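Local coordinates for thermostable carboxypeptidase 1 (Pyrococcus furiosus, PDB 1KA2), which releases amino acids one after another from the C-terminus of peptides as a homodimeric, cobalt-dependent M32 metallopeptidase of broad specificity, at residues A[8-13]-A[85-90]; A[15-20]-A[64-69]. All coordinates share one frame; numbering follows the deposited sequence.

Contacts 1 and 2 adjoin each other in the helical N-terminal part of the chain, their centres about 9 Å apart, and both are built on helix 8-36. Residues 8-13, in its first turns, meet helix 81-99; residues 15-20, roughly two turns further on, meet helix 64-74. Along the chain the order is 8-13, 15-20, 64-69 and 85-90, so contact 2 falls between the two halves of contact 1. The contacts merge where L90 packs on both F66 and Y17 and where I13 packs on L69, so that the three helices meet there. Both lie away from the metal-binding HEXXH helix, on the same side of the chain's centre.

Contact 1: residues A[8-13]-A[85-90]; sequences ETIKQI and GIVRVL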
ATOM      1  N   GLU A   8      35.061  -0.841   1.251  1.00 49.27           N
ATOM      2  CA  GLU A   8      34.517  -2.173   1.467  1.00 48.00           C
ATOM      3  C   GLU A   8      33.653  -2.277   2.723  1.00 47.46           C
ATOM      4  O   GLU A   8      32.606  -2.922   2.701  1.00 46.86           O
ATOM      5  CB  GLU A   8      35.665  -3.177   1.543  1.00 48.52           C
ATOM      6  CG  GLU A   8      35.240  -4.614   1.746  1.00 52.37           C
ATOM      7  CD  GLU A   8      34.220  -5.064   0.731  1.00 53.76           C
ATOM      8  OE1 GLU A   8      34.287  -4.603  -0.429  1.00 56.41           O
ATOM      9  OE2 GLU A   8      33.358  -5.891   1.093  1.00 56.96           O
ATOM     10  N   THR A   9      34.088  -1.657   3.819  1.00 45.95           N
ATOM     11  CA  THR A   9      33.320  -1.702   5.061  1.00 44.88           C
ATOM     12  C   THR A   9      31.999  -0.976   4.844  1.00 43.04           C
ATOM     13  O   THR A   9      30.960  -1.395   5.347  1.00 42.46           O
ATOM     14  CB  THR A   9      34.086  -1.041   6.243  1.00 44.18           C
ATOM     15  OG1 THR A   9      35.165  -1.895   6.642  1.00 45.02           O
ATOM     16  CG2 THR A   9      33.163  -0.817   7.430  1.00 40.33           C
ATOM     17  N   ILE A  10      32.056   0.111   4.082  1.00 43.43           N
ATOM     18  CA  ILE A  10      30.875   0.906   3.765  1.00 42.01           C
ATOM     19  C   ILE A  10      29.894   0.078   2.914  1.00 41.80           C
ATOM     20  O   ILE A  10      28.689   0.128   3.134  1.00 41.24           O
ATOM     21  CB  ILE A  10      31.271   2.191   3.005  1.00 41.27           C
ATOM     22  CG1 ILE A  10      32.168   3.072   3.885  1.00 41.97           C
ATOM     23  CG2 ILE A  10      30.030   2.958   2.583  1.00 43.37           C
ATOM     24  CD1 ILE A  10      31.479   3.720   5.066  1.00 37.59           C
ATOM     25  N   LYS A  11      30.410  -0.693   1.958  1.00 40.82           N
ATOM     26  CA  LYS A  11      29.544  -1.516   1.112  1.00 41.99           C
ATOM     27  C   LYS A  11      28.861  -2.621   1.904  1.00 42.80           C
ATOM     28  O   LYS A  11      27.699  -2.932   1.655  1.00 43.32           O
ATOM     29  CB  LYS A  11      30.326  -2.183  -0.021  1.00 41.90           C
ATOM     30  CG  LYS A  11      30.904  -1.277  -1.091  1.00 43.82           C
ATOM     31  CD  LYS A  11      31.604  -2.163  -2.129  1.00 45.87           C
ATOM     32  CE  LYS A  11      32.564  -1.398  -3.010  1.00 47.74           C
ATOM     33  NZ  LYS A  11      33.329  -2.334  -3.886  1.00 47.79           N
ATOM     34  N   GLN A  12      29.587  -3.238   2.835  1.00 43.11           N
ATOM     35  CA  GLN A  12      29.013  -4.311   3.639  1.00 43.55           C
ATOM     36  C   GLN A  12      27.850  -3.736   4.433  1.00 43.01           C
ATOM     37  O   GLN A  12      26.838  -4.390   4.638  1.00 43.58           O
ATOM     38  CB  GLN A  12      30.038  -4.888   4.620  1.00 46.11           C
ATOM     39  CG  GLN A  12      31.367  -5.325   4.018  1.00 49.30           C
ATOM     40  CD  GLN A  12      32.223  -6.082   5.020  1.00 50.15           C
ATOM     41  OE1 GLN A  12      31.996  -7.268   5.274  1.00 52.23           O
ATOM     42  NE2 GLN A  12      33.196  -5.396   5.613  1.00 48.59           N
ATOM     43  N   ILE A  13      28.014  -2.500   4.880  1.00 42.11           N
ATOM     44  CA  ILE A  13      26.984  -1.827   5.648  1.00 40.65           C
ATOM     45  C   ILE A  13      25.758  -1.567   4.786  1.00 39.46           C
ATOM     46  O   ILE A  13      24.639  -1.913   5.175  1.00 41.14           O
ATOM     47  CB  ILE A  13      27.512  -0.490   6.216  1.00 39.98           C
ATOM     48  CG1 ILE A  13      28.525  -0.771   7.329  1.00 39.77           C
ATOM     49  CG2 ILE A  13      26.353   0.363   6.723  1.00 40.69           C
ATOM     50  CD1 ILE A  13      29.203   0.477   7.878  1.00 37.30           C
ATOM     51  N   GLY A  85      28.951  10.329   5.592  1.00 45.95           N
ATOM     52  CA  GLY A  85      27.575  10.671   5.900  1.00 44.15           C
ATOM     53  C   GLY A  85      26.827   9.441   6.351  1.00 44.01           C
ATOM     54  O   GLY A  85      25.988   9.502   7.254  1.00 43.63           O
ATOM     55  N   ILE A  86      27.147   8.314   5.723  1.00 43.57           N
ATOM     56  CA  ILE A  86      26.517   7.045   6.047  1.00 43.30           C
ATOM     57  C   ILE A  86      26.718   6.745   7.523  1.00 43.79           C
ATOM     58  O   ILE A  86      25.760   6.436   8.245  1.00 41.89           O
ATOM     59  CB  ILE A  86      27.129   5.895   5.219  1.00 44.77           C
ATOM     60  CG1 ILE A  86      26.910   6.157   3.733  1.00 47.06           C
ATOM     61  CG2 ILE A  86      26.490   4.571   5.601  1.00 44.57           C
ATOM     62  CD1 ILE A  86      27.578   5.150   2.857  1.00 50.34           C
ATOM     63  N   VAL A  87      27.969   6.847   7.962  1.00 42.78           N
ATOM     64  CA  VAL A  87      28.328   6.579   9.348  1.00 42.80           C
ATOM     65  C   VAL A  87      27.712   7.572  10.335  1.00 41.75           C
ATOM     66  O   VAL A  87      27.126   7.165  11.337  1.00 41.84           O
ATOM     67  CB  VAL A  87      29.864   6.574   9.529  1.00 44.72           C
ATOM     68  CG1 VAL A  87      30.220   6.267  10.978  1.00 43.27           C
ATOM     69  CG2 VAL A  87      30.494   5.543   8.589  1.00 44.38           C
ATOM     70  N   ARG A  88      27.828   8.868  10.057  1.00 40.15           N
ATOM     71  CA  ARG A  88      27.264   9.860  10.970  1.00 41.03           C
ATOM     72  C   ARG A  88      25.794   9.543  11.212  1.00 40.34           C
ATOM     73  O   ARG A  88      25.349   9.434  12.355  1.00 40.60           O
ATOM     74  CB  ARG A  88      27.375  11.283  10.405  1.00 41.13           C
ATOM     75  CG  ARG A  88      27.124  12.359  11.454  1.00 40.33           C
ATOM     76  CD  ARG A  88      26.889  13.747  10.857  1.00 44.22           C
ATOM     77  NE  ARG A  88      25.481  14.005  10.533  1.00 45.99           N
ATOM     78  CZ  ARG A  88      24.897  13.691   9.377  1.00 45.03           C
ATOM     79  NH1 ARG A  88      25.594  13.102   8.414  1.00 43.48           N
ATOM     80  NH2 ARG A  88      23.617  13.976   9.181  1.00 42.37           N
ATOM     81  N   VAL A  89      25.054   9.383  10.121  1.00 39.57           N
ATOM     82  CA  VAL A  89      23.628   9.089  10.187  1.00 38.85           C
ATOM     83  C   VAL A  89      23.338   7.790  10.938  1.00 38.43           C
ATOM     84  O   VAL A  89      22.519   7.765  11.861  1.00 39.47           O
ATOM     85  CB  VAL A  89      23.018   9.015   8.761  1.00 39.13           C
ATOM     86  CG1 VAL A  89      21.591   8.467   8.813  1.00 39.20           C
ATOM     87  CG2 VAL A  89      23.037  10.388   8.127  1.00 35.62           C
ATOM     88  N   LEU A  90      24.007   6.713  10.550  1.00 36.36           N
ATOM     89  CA  LEU A  90      23.779   5.437  11.207  1.00 37.36           C
ATOM     90  C   LEU A  90      24.254   5.435  12.653  1.00 37.91           C
ATOM     91  O   LEU A  90      23.662   4.765  13.500  1.00 38.25           O
ATOM     92  CB  LEU A  90      24.439   4.295  10.415  1.00 35.87           C
ATOM     93  CG  LEU A  90      23.753   3.969   9.076  1.00 34.97           C
ATOM     94  CD1 LEU A  90      24.518   2.870   8.364  1.00 33.13           C
ATOM     95  CD2 LEU A  90      22.311   3.529   9.319  1.00 28.14           C
TER
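The amide of L90 bonds to the carbonyl oxygen of I86, L90 N to I86 O at 2.9 Å, a helical turn that sets both side chains facing residues 8-13. On the other helix the corresponding bond from I13 N to T9 O is longer, 3.2 Å, and I10 and I13 supply the side chains that answer. No hydrogen bond spans the two segments, and everything that crosses is methyl against methyl. The tightest meeting is I10 CG2 on I86 CD1, at 3.3 Å closer than usual van der Waals contact. I86 reaches it with an extended chain (chi2 175°) that carries CD1 outward from its own helix, while I10 presents the branch that stands opposite its backbone nitrogen. The other branch of I10 folds at chi2 (-70°) and ends with CD1 4.1 Å from V87 CG2, the two side chains lying nearly perpendicular. One turn on, I13 uses its CG2 methyl against L90 CD1 at 3.5 Å; these two side chains run alongside one another, pointing contrary ways. The same methyl lies more loosely by I86 CG2, at 4.4 Å. The axes of the short segments approach to 11.3 Å and cross at 50°. F5 and L14 also pack on I86, and L79 on I10, while R88 turns elsewhere to a salt bridge with E165 and a hydrogen bond to the carbonyl of S469. All five touching residues are buried, making this a hydrophobic seam between the start of helix 8-36 and helix 81-99. Its chemistry is consistent with cohesion by close fit and exclusion of water, with methyl groups of branched side chains, and no directional polar bond, joining the two segments.

Contact 2: residues A[15-20]-A[64-69]; sequences AKYRRI and PEFVNL
The F66 ring points at helix 8-36 and meets K16, Y17 and I20 each with a different part. I20 and F66 reach toward each other from their two helices, and I20 sets its CD1 over the centre of one ring face, a CH-pi contact 4.3 Å from the ring centroid and 12° off the normal. K16 instead meets the ring at its edge, with CB 3.9 Å from F66 CD1. The two aromatic rings do not stack: the CZ end of F66 lies near the plane of the Y17 ring at its edge, 4.2 Å from Y17 CD1, and the side chains cross at a slant. F66 reaches in this far because its CG lies opposite the backbone nitrogen. Beyond CB, K16 passes crosswise over L69, CD to L69 CD1 at 3.7 Å, so its aliphatic stem is packed while its charge is carried outward. A bend at chi4 (-63°) then turns the ammonium to E65, where K16 NZ forms a hydrogen-bonded salt bridge of 2.9 Å to E65 OE1. The lysine nitrogen meets that oxygen from above the carboxylate plane. From the buried F66 ring the contact thus runs out through partly exposed side chains to a charged pair at the surface; the segment axes come within 11.1 Å at 127°. Nearby, R19 reaches outward to a salt bridge with E59 of the second subunit, placing this part of helix 8-36 beside the dimer interface. Helix 43-61 adds L60 and L61 against I20, with L61 also on F66, and helix 81-99 brings I94 onto F66 and V67, so helix 64-74 packs among three other helices.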
ATOM      1  N   ALA A  15      24.757  -3.039   2.166  1.00 35.28           N
ATOM      2  CA  ALA A  15      24.095  -4.290   1.800  1.00 36.07           C
ATOM      3  C   ALA A  15      23.152  -4.723   2.928  1.00 37.38           C
ATOM      4  O   ALA A  15      22.033  -5.148   2.674  1.00 38.60           O
ATOM      5  CB  ALA A  15      25.129  -5.379   1.536  1.00 36.73           C
ATOM      6  N   LYS A  16      23.607  -4.627   4.175  1.00 37.16           N
ATOM      7  CA  LYS A  16      22.746  -4.989   5.293  1.00 38.64           C
ATOM      8  C   LYS A  16      21.646  -3.947   5.446  1.00 36.71           C
ATOM      9  O   LYS A  16      20.508  -4.284   5.727  1.00 38.16           O
ATOM     10  CB  LYS A  16      23.543  -5.076   6.595  1.00 39.68           C
ATOM     11  CG  LYS A  16      24.492  -6.250   6.656  1.00 42.58           C
ATOM     12  CD  LYS A  16      25.341  -6.209   7.920  1.00 45.38           C
ATOM     13  CE  LYS A  16      25.874  -7.587   8.246  1.00 43.30           C
ATOM     14  NZ  LYS A  16      24.745  -8.509   8.522  1.00 45.20           N
ATOM     15  N   TYR A  17      21.992  -2.678   5.253  1.00 37.41           N
ATOM     16  CA  TYR A  17      21.027  -1.584   5.374  1.00 35.47           C
ATOM     17  C   TYR A  17      19.815  -1.728   4.436  1.00 35.41           C
ATOM     18  O   TYR A  17      18.698  -1.273   4.762  1.00 34.06           O
ATOM     19  CB  TYR A  17      21.709  -0.246   5.096  1.00 34.53           C
ATOM     20  CG  TYR A  17      20.810   0.931   5.381  1.00 33.66           C
ATOM     21  CD1 TYR A  17      20.507   1.282   6.692  1.00 33.70           C
ATOM     22  CD2 TYR A  17      20.223   1.657   4.345  1.00 32.06           C
ATOM     23  CE1 TYR A  17      19.636   2.328   6.977  1.00 35.95           C
ATOM     24  CE2 TYR A  17      19.340   2.710   4.614  1.00 34.28           C
ATOM     25  CZ  TYR A  17      19.055   3.034   5.941  1.00 34.65           C
ATOM     26  OH  TYR A  17      18.192   4.048   6.257  1.00 34.30           O
ATOM     27  N   ARG A  18      20.032  -2.354   3.280  1.00 34.12           N
ATOM     28  CA  ARG A  18      18.961  -2.554   2.306  1.00 34.60           C
ATOM     29  C   ARG A  18      17.732  -3.192   2.962  1.00 34.00           C
ATOM     30  O   ARG A  18      16.605  -2.783   2.704  1.00 31.52           O
ATOM     31  CB  ARG A  18      19.447  -3.434   1.142  1.00 35.51           C
ATOM     32  CG  ARG A  18      20.296  -2.714   0.108  1.00 38.31           C
ATOM     33  CD  ARG A  18      19.953  -3.201  -1.279  1.00 38.03           C
ATOM     34  NE  ARG A  18      20.631  -2.402  -2.290  1.00 40.42           N
ATOM     35  CZ  ARG A  18      20.501  -2.580  -3.599  1.00 40.25           C
ATOM     36  NH1 ARG A  18      19.714  -3.534  -4.067  1.00 37.08           N
ATOM     37  NH2 ARG A  18      21.153  -1.796  -4.437  1.00 37.65           N
ATOM     38  N   ARG A  19      17.969  -4.199   3.802  1.00 34.82           N
ATOM     39  CA  ARG A  19      16.895  -4.896   4.510  1.00 36.63           C
ATOM     40  C   ARG A  19      16.151  -3.921   5.401  1.00 34.31           C
ATOM     41  O   ARG A  19      14.931  -3.893   5.441  1.00 35.69           O
ATOM     42  CB  ARG A  19      17.444  -6.017   5.401  1.00 38.46           C
ATOM     43  CG  ARG A  19      17.506  -7.361   4.763  1.00 45.07           C
ATOM     44  CD  ARG A  19      17.808  -8.431   5.777  1.00 48.95           C
ATOM     45  NE  ARG A  19      17.775  -9.744   5.138  1.00 52.12           N
ATOM     46  CZ  ARG A  19      17.997 -10.889   5.756  1.00 51.53           C
ATOM     47  NH1 ARG A  19      18.278 -10.899   7.042  1.00 52.33           N
ATOM     48  NH2 ARG A  19      17.925 -12.021   5.081  1.00 55.20           N
ATOM     49  N   ILE A  20      16.917  -3.147   6.150  1.00 33.18           N
ATOM     50  CA  ILE A  20      16.334  -2.168   7.040  1.00 32.34           C
ATOM     51  C   ILE A  20      15.559  -1.190   6.163  1.00 31.87           C
ATOM     52  O   ILE A  20      14.419  -0.838   6.469  1.00 31.11           O
ATOM     53  CB  ILE A  20      17.421  -1.423   7.842  1.00 30.91           C
ATOM     54  CG1 ILE A  20      18.120  -2.398   8.793  1.00 32.26           C
ATOM     55  CG2 ILE A  20      16.798  -0.277   8.592  1.00 29.68           C
ATOM     56  CD1 ILE A  20      19.245  -1.754   9.642  1.00 28.12           C
ATOM     57  N   PRO A  64      24.419  -7.099  16.477  1.00 46.07           N
ATOM     58  CA  PRO A  64      25.866  -6.963  16.697  1.00 48.21           C
ATOM     59  C   PRO A  64      26.665  -6.742  15.408  1.00 48.15           C
ATOM     60  O   PRO A  64      27.551  -5.886  15.349  1.00 48.12           O
ATOM     61  CB  PRO A  64      26.231  -8.273  17.387  1.00 48.87           C
ATOM     62  CG  PRO A  64      24.990  -8.586  18.170  1.00 48.66           C
ATOM     63  CD  PRO A  64      23.892  -8.284  17.175  1.00 46.14           C
ATOM     64  N   GLU A  65      26.343  -7.517  14.381  1.00 47.99           N
ATOM     65  CA  GLU A  65      27.020  -7.400  13.101  1.00 49.49           C
ATOM     66  C   GLU A  65      26.933  -5.982  12.547  1.00 48.39           C
ATOM     67  O   GLU A  65      27.951  -5.377  12.197  1.00 49.30           O
ATOM     68  CB  GLU A  65      26.406  -8.369  12.098  1.00 53.29           C
ATOM     69  CG  GLU A  65      26.612  -9.821  12.444  1.00 57.70           C
ATOM     70  CD  GLU A  65      25.902 -10.736  11.473  1.00 61.79           C
ATOM     71  OE1 GLU A  65      26.037 -10.513  10.251  1.00 64.62           O
ATOM     72  OE2 GLU A  65      25.211 -11.675  11.925  1.00 64.21           O
ATOM     73  N   PHE A  66      25.717  -5.452  12.475  1.00 44.69           N
ATOM     74  CA  PHE A  66      25.520  -4.111  11.952  1.00 43.00           C
ATOM     75  C   PHE A  66      26.237  -3.070  12.812  1.00 42.82           C
ATOM     76  O   PHE A  66      26.966  -2.222  12.294  1.00 42.49           O
ATOM     77  CB  PHE A  66      24.025  -3.782  11.869  1.00 41.40           C
ATOM     78  CG  PHE A  66      23.714  -2.593  11.000  1.00 38.83           C
ATOM     79  CD1 PHE A  66      23.815  -2.679   9.616  1.00 40.56           C
ATOM     80  CD2 PHE A  66      23.350  -1.383  11.565  1.00 37.23           C
ATOM     81  CE1 PHE A  66      23.559  -1.572   8.810  1.00 37.64           C
ATOM     82  CE2 PHE A  66      23.097  -0.276  10.775  1.00 36.60           C
ATOM     83  CZ  PHE A  66      23.201  -0.372   9.394  1.00 37.26           C
ATOM     84  N   VAL A  67      26.038  -3.131  14.123  1.00 41.72           N
ATOM     85  CA  VAL A  67      26.687  -2.174  15.003  1.00 41.88           C
ATOM     86  C   VAL A  67      28.208  -2.275  14.901  1.00 42.96           C
ATOM     87  O   VAL A  67      28.892  -1.249  14.840  1.00 45.69           O
ATOM     88  CB  VAL A  67      26.257  -2.363  16.483  1.00 41.01           C
ATOM     89  CG1 VAL A  67      26.962  -1.338  17.362  1.00 38.30           C
ATOM     90  CG2 VAL A  67      24.747  -2.213  16.611  1.00 35.61           C
ATOM     91  N   ASN A  68      28.742  -3.497  14.879  1.00 43.85           N
ATOM     92  CA  ASN A  68      30.195  -3.686  14.769  1.00 45.11           C
ATOM     93  C   ASN A  68      30.742  -3.005  13.509  1.00 43.49           C
ATOM     94  O   ASN A  68      31.771  -2.340  13.553  1.00 42.99           O
ATOM     95  CB  ASN A  68      30.568  -5.185  14.733  1.00 46.32           C
ATOM     96  CG  ASN A  68      30.423  -5.875  16.094  1.00 49.07           C
ATOM     97  OD1 ASN A  68      30.553  -5.244  17.152  1.00 48.72           O
ATOM     98  ND2 ASN A  68      30.183  -7.186  16.068  1.00 48.52           N
ATOM     99  N   LEU A  69      30.044  -3.179  12.390  1.00 43.77           N
ATOM    100  CA  LEU A  69      30.455  -2.582  11.124  1.00 44.29           C
ATOM    101  C   LEU A  69      30.511  -1.057  11.183  1.00 45.27           C
ATOM    102  O   LEU A  69      31.467  -0.445  10.703  1.00 43.02           O
ATOM    103  CB  LEU A  69      29.506  -3.015  10.001  1.00 44.89           C
ATOM    104  CG  LEU A  69      29.696  -4.435   9.464  1.00 44.76           C
ATOM    105  CD1 LEU A  69      28.737  -4.688   8.315  1.00 45.79           C
ATOM    106  CD2 LEU A  69      31.133  -4.604   8.991  1.00 45.53           C
TER